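Local coordinates for regulatory protein PCRH (Pseudomonas aeruginosa, PDB 2XCC) that probably acts as a tetratricopeptide-repeat chaperone of the type III secretion system, holding the translocator proteins PopB and PopD before their export, at residues Q70-Y75 / E94-L99; Y54-G59 / I83-F88. All coordinates share one frame; numbering follows the deposited sequence.

Contacts 1 and 2 join helix 87-99 to the helix before it in the chain and to the one before that. Contact 1 sets its C-terminal half against helix 68-81, whereas contact 2 brings its N-terminal end, with the loop before it, to helix 52-64. Both are partly buried, but the centre of contact 2 lies about 4 Å from the centre of the chain and that of contact 1 about 9 Å, with Leu99 exposed at its margin. Leucine, sulfur and imidazole meet in contact 1; in contact 2 a leucine lies between a phenylalanine and an arginine already paired with a glutamate. The contacts touch each other where Tyr75 meets Phe88.

Contact 1. Residues Q70-Y75 / E94-L99; sequences QALQSY and ECHLQL
With its sulfur anti to the carbonyl carbon (chi1 -67°), Cys95 points SG across to helix 68-81, and the matching first torsion of Tyr75 (-74°) swings its ring round to meet it. SG approaches the ring at its edge, near the ring plane, 3.8 Å from Tyr75 CE2, a sulfur-aromatic contact. The same sulfur rests on Ala71, whose CB lies 3.6 Å from Cys95 SG. Leu72, the next residue along, reaches further and divides its work between two branches. Its CD1 packs against Cys95 CB at 3.5 Å and also stands over one face of the His96 imidazole, displaced toward its rim, 4.2 Å from the ring centroid in a CH-pi contact. The other branch, CD2, touches His96 CE1 at 3.4 Å and Leu99 CD2 at 3.8 Å, and the leucine and histidine side chains cross at about a right angle. The polar end of Tyr75 is satisfied away from this interface, its OH bonding to Gln63 of helix 52-64, while Ala105 of helix 102-117 packs on His96. Two successive helices running nearly antiparallel, with axes 9.9 Å apart, form a helical hairpin consistent with the tetratricopeptide-repeat fold.

Contact 2. Residues Y54-G59 / I83-F88; sequences YFLGLG and INEPRF
Leu56 lies between two side chains of helix 87-99, meeting Phe88 with one part and Arg87 with another. Its CD1 sits over the centre of one guanidinium face, 3.3 Å from Arg87 CZ, a close approach that sets a methyl group directly above a charged plane. Its CG packs 3.9 Å from Phe88 CE1, and CD2 fills the angle between that ring and Arg87 CB. Phe55 adds a lighter touch, its CB 4.3 Å from Phe88 CE1. In the next shell, Glu85 fixes the arginine: Arg87 bends at chi3 (-66°), and NH2 donates to Glu85 OE1 at 2.8 Å, meeting that oxygen from above the carboxylate plane. NE of Arg87 is paired with Glu85 OE2 in the same salt bridge, although the modelled distance is too short to be trusted. OE2 also takes the backbone Arg87 N at 3.1 Å through its anti lone pair, a capping bond at the turn into helix 87-99. Farther out, Phe88 also touches Tyr75 and Ala79 of helix 68-81, and Leu80 of the second subunit packs on Phe55. The carboxylate thus probably offsets the arginine's charge and limits its rotation, while the face of the guanidinium packs on an aliphatic neighbour.

Contact 1. Residues Q70-Y75 / E94-L99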
ATOM      1  N   GLN A  70      -4.772 -10.401   3.085  1.00 34.27           N
ATOM      2  CA  GLN A  70      -5.359  -9.104   2.874  1.00 34.93           C
ATOM      3  C   GLN A  70      -5.020  -8.109   3.990  1.00 34.11           C
ATOM      4  O   GLN A  70      -4.638  -6.981   3.700  1.00 33.44           O
ATOM      5  CB  GLN A  70      -6.886  -9.250   2.774  1.00 34.42           C
ATOM      6  CG  GLN A  70      -7.353 -10.135   1.601  1.00 39.64           C
ATOM      7  CD  GLN A  70      -8.827  -9.883   1.281  1.00 42.48           C
ATOM      8  OE1 GLN A  70      -9.175  -8.790   0.867  1.00 45.67           O
ATOM      9  NE2 GLN A  70      -9.684 -10.880   1.476  1.00 41.85           N
ATOM     10  N   ALA A  71      -5.171  -8.539   5.242  1.00 34.22           N
ATOM     11  CA  ALA A  71      -4.719  -7.769   6.414  1.00 34.92           C
ATOM     12  C   ALA A  71      -3.284  -7.373   6.171  1.00 35.62           C
ATOM     13  O   ALA A  71      -2.894  -6.204   6.342  1.00 36.11           O
ATOM     14  CB  ALA A  71      -4.861  -8.588   7.699  1.00 33.72           C
ATOM     15  N   LEU A  72      -2.526  -8.349   5.677  1.00 35.33           N
ATOM     16  CA  LEU A  72      -1.112  -8.221   5.580  1.00 35.47           C
ATOM     17  C   LEU A  72      -0.787  -7.118   4.615  1.00 33.65           C
ATOM     18  O   LEU A  72       0.003  -6.228   4.924  1.00 33.60           O
ATOM     19  CB  LEU A  72      -0.509  -9.575   5.211  1.00 36.07           C
ATOM     20  CG  LEU A  72       0.811  -9.965   5.843  1.00 39.70           C
ATOM     21  CD1 LEU A  72       0.859  -9.536   7.301  1.00 40.93           C
ATOM     22  CD2 LEU A  72       0.993 -11.499   5.738  1.00 40.90           C
ATOM     23  N   GLN A  73      -1.427  -7.140   3.467  1.00 33.53           N
ATOM     24  CA  GLN A  73      -1.339  -6.014   2.517  1.00 33.55           C
ATOM     25  C   GLN A  73      -1.639  -4.632   3.153  1.00 33.03           C
ATOM     26  O   GLN A  73      -0.827  -3.725   2.963  1.00 32.80           O
ATOM     27  CB  GLN A  73      -2.309  -6.228   1.375  1.00 34.33           C
ATOM     28  CG  GLN A  73      -1.801  -7.018   0.211  1.00 37.78           C
ATOM     29  CD  GLN A  73      -2.958  -7.674  -0.548  1.00 43.42           C
ATOM     30  OE1 GLN A  73      -3.863  -6.996  -1.053  1.00 46.43           O
ATOM     31  NE2 GLN A  73      -2.942  -8.993  -0.612  1.00 42.50           N
ATOM     32  N   SER A  74      -2.759  -4.437   3.894  1.00 30.86           N
ATOM     33  CA  SER A  74      -2.985  -3.084   4.453  1.00 30.77           C
ATOM     34  C   SER A  74      -1.845  -2.690   5.340  1.00 28.77           C
ATOM     35  O   SER A  74      -1.310  -1.607   5.186  1.00 28.62           O
ATOM     36  CB  SER A  74      -4.290  -2.869   5.217  1.00 31.21           C
ATOM     37  OG  SER A  74      -5.326  -3.554   4.600  1.00 36.13           O
ATOM     38  N   TYR A  75      -1.488  -3.577   6.261  1.00 29.13           N
ATOM     39  CA  TYR A  75      -0.472  -3.292   7.262  1.00 29.01           C
ATOM     40  C   TYR A  75       0.830  -2.827   6.585  1.00 29.44           C
ATOM     41  O   TYR A  75       1.416  -1.769   6.932  1.00 29.49           O
ATOM     42  CB  TYR A  75      -0.279  -4.533   8.107  1.00 29.26           C
ATOM     43  CG  TYR A  75      -1.427  -4.807   9.092  1.00 26.56           C
ATOM     44  CD1 TYR A  75      -2.192  -3.770   9.619  1.00 27.09           C
ATOM     45  CD2 TYR A  75      -1.716  -6.110   9.515  1.00 24.28           C
ATOM     46  CE1 TYR A  75      -3.221  -4.011  10.539  1.00 21.07           C
ATOM     47  CE2 TYR A  75      -2.768  -6.365  10.411  1.00 25.03           C
ATOM     48  CZ  TYR A  75      -3.501  -5.290  10.929  1.00 22.74           C
ATOM     49  OH  TYR A  75      -4.484  -5.527  11.864  1.00 20.36           O
ATOM     50  N   GLU A  94       1.252 -11.081  13.876  1.00 31.33           N
ATOM     51  CA  GLU A  94       0.132 -11.958  14.281  1.00 30.46           C
ATOM     52  C   GLU A  94      -0.516 -12.572  13.030  1.00 31.55           C
ATOM     53  O   GLU A  94      -0.990 -13.719  13.041  1.00 28.96           O
ATOM     54  CB  GLU A  94      -0.932 -11.201  15.034  1.00 30.63           C
ATOM     55  CG  GLU A  94      -0.530 -10.487  16.378  1.00 34.14           C
ATOM     56  CD  GLU A  94      -1.757  -9.798  17.063  1.00 37.87           C
ATOM     57  OE1 GLU A  94      -1.998 -10.101  18.257  1.00 38.86           O
ATOM     58  OE2 GLU A  94      -2.505  -9.002  16.390  1.00 35.83           O
ATOM     59  N   CYS A  95      -0.535 -11.800  11.941  1.00 32.81           N
ATOM     60  CA  CYS A  95      -1.038 -12.361  10.666  1.00 33.85           C
ATOM     61  C   CYS A  95      -0.129 -13.492  10.207  1.00 33.72           C
ATOM     62  O   CYS A  95      -0.592 -14.583  10.008  1.00 33.93           O
ATOM     63  CB  CYS A  95      -1.219 -11.284   9.568  1.00 33.45           C
ATOM     64  SG  CYS A  95      -2.533 -10.124   9.997  1.00 34.55           S
ATOM     65  N   HIS A  96       1.164 -13.205  10.082  1.00 33.87           N
ATOM     66  CA  HIS A  96       2.172 -14.193   9.753  1.00 34.28           C
ATOM     67  C   HIS A  96       2.038 -15.457  10.582  1.00 34.32           C
ATOM     68  O   HIS A  96       1.975 -16.551  10.040  1.00 34.56           O
ATOM     69  CB  HIS A  96       3.570 -13.592   9.916  1.00 34.02           C
ATOM     70  CG  HIS A  96       3.955 -12.618   8.829  1.00 33.16           C
ATOM     71  ND1 HIS A  96       3.807 -12.895   7.489  1.00 31.48           N
ATOM     72  CD2 HIS A  96       4.518 -11.389   8.890  1.00 31.53           C
ATOM     73  CE1 HIS A  96       4.251 -11.884   6.772  1.00 28.23           C
ATOM     74  NE2 HIS A  96       4.688 -10.958   7.599  1.00 30.99           N
ATOM     75  N   LEU A  97       1.930 -15.309  11.893  1.00 34.84           N
ATOM     76  CA  LEU A  97       1.696 -16.458  12.767  1.00 34.50           C
ATOM     77  C   LEU A  97       0.529 -17.335  12.353  1.00 35.34           C
ATOM     78  O   LEU A  97       0.604 -18.570  12.451  1.00 35.59           O
ATOM     79  CB  LEU A  97       1.484 -16.010  14.218  1.00 33.14           C
ATOM     80  CG  LEU A  97       2.453 -16.352  15.361  1.00 34.09           C
ATOM     81  CD1 LEU A  97       1.824 -16.280  16.778  1.00 27.38           C
ATOM     82  CD2 LEU A  97       3.140 -17.719  15.187  1.00 30.96           C
ATOM     83  N   GLN A  98      -0.585 -16.736  11.937  1.00 36.41           N
ATOM     84  CA  GLN A  98      -1.726 -17.573  11.558  1.00 36.84           C
ATOM     85  C   GLN A  98      -1.550 -18.094  10.141  1.00 37.70           C
ATOM     86  O   GLN A  98      -2.128 -19.099   9.768  1.00 39.34           O
ATOM     87  CB  GLN A  98      -3.061 -16.853  11.716  1.00 36.81           C
ATOM     88  CG  GLN A  98      -3.297 -16.224  13.060  1.00 36.51           C
ATOM     89  CD  GLN A  98      -3.862 -17.185  14.075  1.00 38.23           C
ATOM     90  OE1 GLN A  98      -4.606 -18.124  13.744  1.00 37.15           O
ATOM     91  NE2 GLN A  98      -3.516 -16.957  15.348  1.00 40.15           N
ATOM     92  N   LEU A  99      -0.745 -17.450   9.330  1.00 38.68           N
ATOM     93  CA  LEU A  99      -0.411 -18.071   8.068  1.00 40.40           C
ATOM     94  C   LEU A  99       0.559 -19.247   8.293  1.00 41.35           C
ATOM     95  O   LEU A  99       0.798 -20.060   7.394  1.00 41.72           O
ATOM     96  CB  LEU A  99       0.161 -17.038   7.086  1.00 40.28           C
ATOM     97  CG  LEU A  99      -0.793 -16.470   6.023  1.00 41.01           C
ATOM     98  CD1 LEU A  99      -2.279 -16.922   6.171  1.00 39.93           C
ATOM     99  CD2 LEU A  99      -0.665 -14.941   5.985  1.00 37.17           C
TER

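Contact 2. Residues Y54-G59 / I83-F88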
ATOM      1  N   TYR A  54      -6.049   4.589   8.776  1.00 37.39           N
ATOM      2  CA  TYR A  54      -7.112   3.966   7.983  1.00 35.84           C
ATOM      3  C   TYR A  54      -6.699   2.619   7.497  1.00 33.84           C
ATOM      4  O   TYR A  54      -7.537   1.728   7.314  1.00 33.76           O
ATOM      5  CB  TYR A  54      -7.467   4.767   6.746  1.00 35.91           C
ATOM      6  CG  TYR A  54      -7.983   6.151   7.007  1.00 37.69           C
ATOM      7  CD1 TYR A  54      -8.585   6.484   8.222  1.00 39.01           C
ATOM      8  CD2 TYR A  54      -7.860   7.141   6.033  1.00 36.79           C
ATOM      9  CE1 TYR A  54      -9.037   7.780   8.462  1.00 39.46           C
ATOM     10  CE2 TYR A  54      -8.323   8.432   6.261  1.00 39.06           C
ATOM     11  CZ  TYR A  54      -8.914   8.738   7.477  1.00 37.80           C
ATOM     12  OH  TYR A  54      -9.388   9.998   7.689  1.00 38.54           O
ATOM     13  N   PHE A  55      -5.402   2.480   7.264  1.00 31.67           N
ATOM     14  CA  PHE A  55      -4.825   1.152   7.042  1.00 30.30           C
ATOM     15  C   PHE A  55      -4.704   0.357   8.329  1.00 28.14           C
ATOM     16  O   PHE A  55      -5.080  -0.799   8.351  1.00 28.72           O
ATOM     17  CB  PHE A  55      -3.577   1.251   6.206  1.00 29.83           C
ATOM     18  CG  PHE A  55      -3.822   1.987   4.979  1.00 27.77           C
ATOM     19  CD1 PHE A  55      -4.167   1.327   3.822  1.00 31.59           C
ATOM     20  CD2 PHE A  55      -3.802   3.361   4.972  1.00 28.92           C
ATOM     21  CE1 PHE A  55      -4.442   2.065   2.650  1.00 27.50           C
ATOM     22  CE2 PHE A  55      -4.051   4.101   3.792  1.00 28.41           C
ATOM     23  CZ  PHE A  55      -4.363   3.438   2.654  1.00 27.21           C
ATOM     24  N   LEU A  56      -4.346   0.986   9.431  1.00 26.63           N
ATOM     25  CA  LEU A  56      -4.521   0.276  10.684  1.00 25.63           C
ATOM     26  C   LEU A  56      -5.909  -0.297  10.781  1.00 23.72           C
ATOM     27  O   LEU A  56      -6.048  -1.464  11.113  1.00 24.32           O
ATOM     28  CB  LEU A  56      -4.241   1.152  11.906  1.00 25.04           C
ATOM     29  CG  LEU A  56      -2.873   1.042  12.525  1.00 28.69           C
ATOM     30  CD1 LEU A  56      -2.886   1.872  13.869  1.00 26.67           C
ATOM     31  CD2 LEU A  56      -2.455  -0.441  12.779  1.00 26.73           C
ATOM     32  N   GLY A  57      -6.937   0.509  10.499  1.00 22.31           N
ATOM     33  CA  GLY A  57      -8.339   0.077  10.679  1.00 20.67           C
ATOM     34  C   GLY A  57      -8.698  -1.003   9.639  1.00 19.59           C
ATOM     35  O   GLY A  57      -9.198  -2.099   9.962  1.00 19.37           O
ATOM     36  N   LEU A  58      -8.370  -0.722   8.389  1.00 18.89           N
ATOM     37  CA  LEU A  58      -8.655  -1.713   7.316  1.00 18.36           C
ATOM     38  C   LEU A  58      -8.055  -3.102   7.670  1.00 19.36           C
ATOM     39  O   LEU A  58      -8.771  -4.083   7.825  1.00 19.30           O
ATOM     40  CB  LEU A  58      -8.101  -1.170   6.000  1.00 16.97           C
ATOM     41  CG  LEU A  58      -8.368  -2.173   4.838  1.00 22.97           C
ATOM     42  CD1 LEU A  58      -9.855  -2.443   4.665  1.00 21.45           C
ATOM     43  CD2 LEU A  58      -7.790  -1.646   3.533  1.00 20.73           C
ATOM     44  N   GLY A  59      -6.722  -3.159   7.819  1.00 22.09           N
ATOM     45  CA  GLY A  59      -6.010  -4.323   8.408  1.00 24.20           C
ATOM     46  C   GLY A  59      -6.729  -5.004   9.584  1.00 25.43           C
ATOM     47  O   GLY A  59      -7.142  -6.160   9.488  1.00 26.16           O
ATOM     48  N   ILE A  83       6.694   4.934   9.041  1.00 38.22           N
ATOM     49  CA  ILE A  83       7.806   4.015   9.408  1.00 38.22           C
ATOM     50  C   ILE A  83       8.101   3.962  10.928  1.00 38.80           C
ATOM     51  O   ILE A  83       9.086   3.370  11.376  1.00 39.56           O
ATOM     52  CB  ILE A  83       9.100   4.384   8.665  1.00 37.99           C
ATOM     53  CG1 ILE A  83       9.615   5.761   9.128  1.00 38.20           C
ATOM     54  CG2 ILE A  83       8.878   4.345   7.142  1.00 37.97           C
ATOM     55  CD1 ILE A  83      10.969   6.170   8.596  1.00 37.30           C
ATOM     56  N   ASN A  84       7.241   4.592  11.714  1.00 38.82           N
ATOM     57  CA  ASN A  84       7.452   4.707  13.142  0.50 38.25           C
ATOM     58  C   ASN A  84       6.364   4.013  13.926  1.00 38.13           C
ATOM     59  O   ASN A  84       6.501   3.812  15.139  1.00 39.06           O
ATOM     60  CB  ASN A  84       7.527   6.180  13.541  0.50 38.14           C
ATOM     61  CG  ASN A  84       8.943   6.714  13.526  0.50 37.93           C
ATOM     62  OD1 ASN A  84       9.816   6.216  14.236  0.50 36.68           O
ATOM     63  ND2 ASN A  84       9.182   7.729  12.713  0.50 37.32           N
ATOM     64  N   GLU A  85       5.292   3.644  13.223  1.00 36.52           N
ATOM     65  CA  GLU A  85       4.113   3.083  13.847  1.00 35.31           C
ATOM     66  C   GLU A  85       4.328   1.613  14.130  1.00 34.03           C
ATOM     67  O   GLU A  85       4.408   0.825  13.200  1.00 32.79           O
ATOM     68  CB  GLU A  85       2.878   3.336  12.959  1.00 35.33           C
ATOM     69  CG  GLU A  85       1.589   2.623  13.394  1.00 35.84           C
ATOM     70  CD  GLU A  85       1.125   2.989  14.796  1.00 35.20           C
ATOM     71  OE1 GLU A  85       0.771   4.156  15.034  1.00 38.17           O
ATOM     72  OE2 GLU A  85       1.068   2.082  15.655  1.00 35.85           O
ATOM     73  N   PRO A  86       4.441   1.252  15.422  1.00 33.72           N
ATOM     74  CA  PRO A  86       4.852  -0.103  15.736  1.00 33.60           C
ATOM     75  C   PRO A  86       3.776  -1.121  15.479  1.00 33.19           C
ATOM     76  O   PRO A  86       4.088  -2.324  15.248  1.00 33.55           O
ATOM     77  CB  PRO A  86       5.214  -0.046  17.231  1.00 33.67           C
ATOM     78  CG  PRO A  86       4.753   1.273  17.738  1.00 33.87           C
ATOM     79  CD  PRO A  86       4.704   2.166  16.546  1.00 34.50           C
ATOM     80  N   ARG A  87       2.522  -0.652  15.480  1.00 31.71           N
ATOM     81  CA  ARG A  87       1.407  -1.553  15.350  0.99 29.32           C
ATOM     82  C   ARG A  87       1.325  -2.217  13.989  1.00 27.86           C
ATOM     83  O   ARG A  87       0.795  -3.336  13.892  1.00 27.36           O
ATOM     84  CB  ARG A  87       0.105  -0.876  15.686  1.00 30.53           C
ATOM     85  CG  ARG A  87      -0.151  -0.677  17.169  1.00 33.27           C
ATOM     86  CD  ARG A  87      -1.293   0.324  17.372  1.00 34.87           C
ATOM     87  NE  ARG A  87      -1.009   1.699  16.933  1.00 36.17           N
ATOM     88  CZ  ARG A  87      -1.937   2.665  16.893  1.00 36.66           C
ATOM     89  NH1 ARG A  87      -3.180   2.381  17.253  1.00 34.10           N
ATOM     90  NH2 ARG A  87      -1.634   3.901  16.509  1.00 37.58           N
ATOM     91  N   PHE A  88       1.854  -1.573  12.955  1.00 25.73           N
ATOM     92  CA  PHE A  88       1.936  -2.252  11.645  1.00 27.31           C
ATOM     93  C   PHE A  88       2.776  -3.579  11.752  1.00 26.71           C
ATOM     94  O   PHE A  88       2.192  -4.640  11.748  1.00 26.78           O
ATOM     95  CB  PHE A  88       2.420  -1.337  10.499  1.00 26.35           C
ATOM     96  CG  PHE A  88       1.450  -0.248  10.133  1.00 28.15           C
ATOM     97  CD1 PHE A  88       0.195  -0.551   9.648  1.00 23.66           C
ATOM     98  CD2 PHE A  88       1.798   1.100  10.313  1.00 27.22           C
ATOM     99  CE1 PHE A  88      -0.707   0.481   9.310  1.00 23.22           C
ATOM    100  CE2 PHE A  88       0.890   2.127   9.991  1.00 29.23           C
ATOM    101  CZ  PHE A  88      -0.355   1.812   9.482  1.00 23.97           C
TER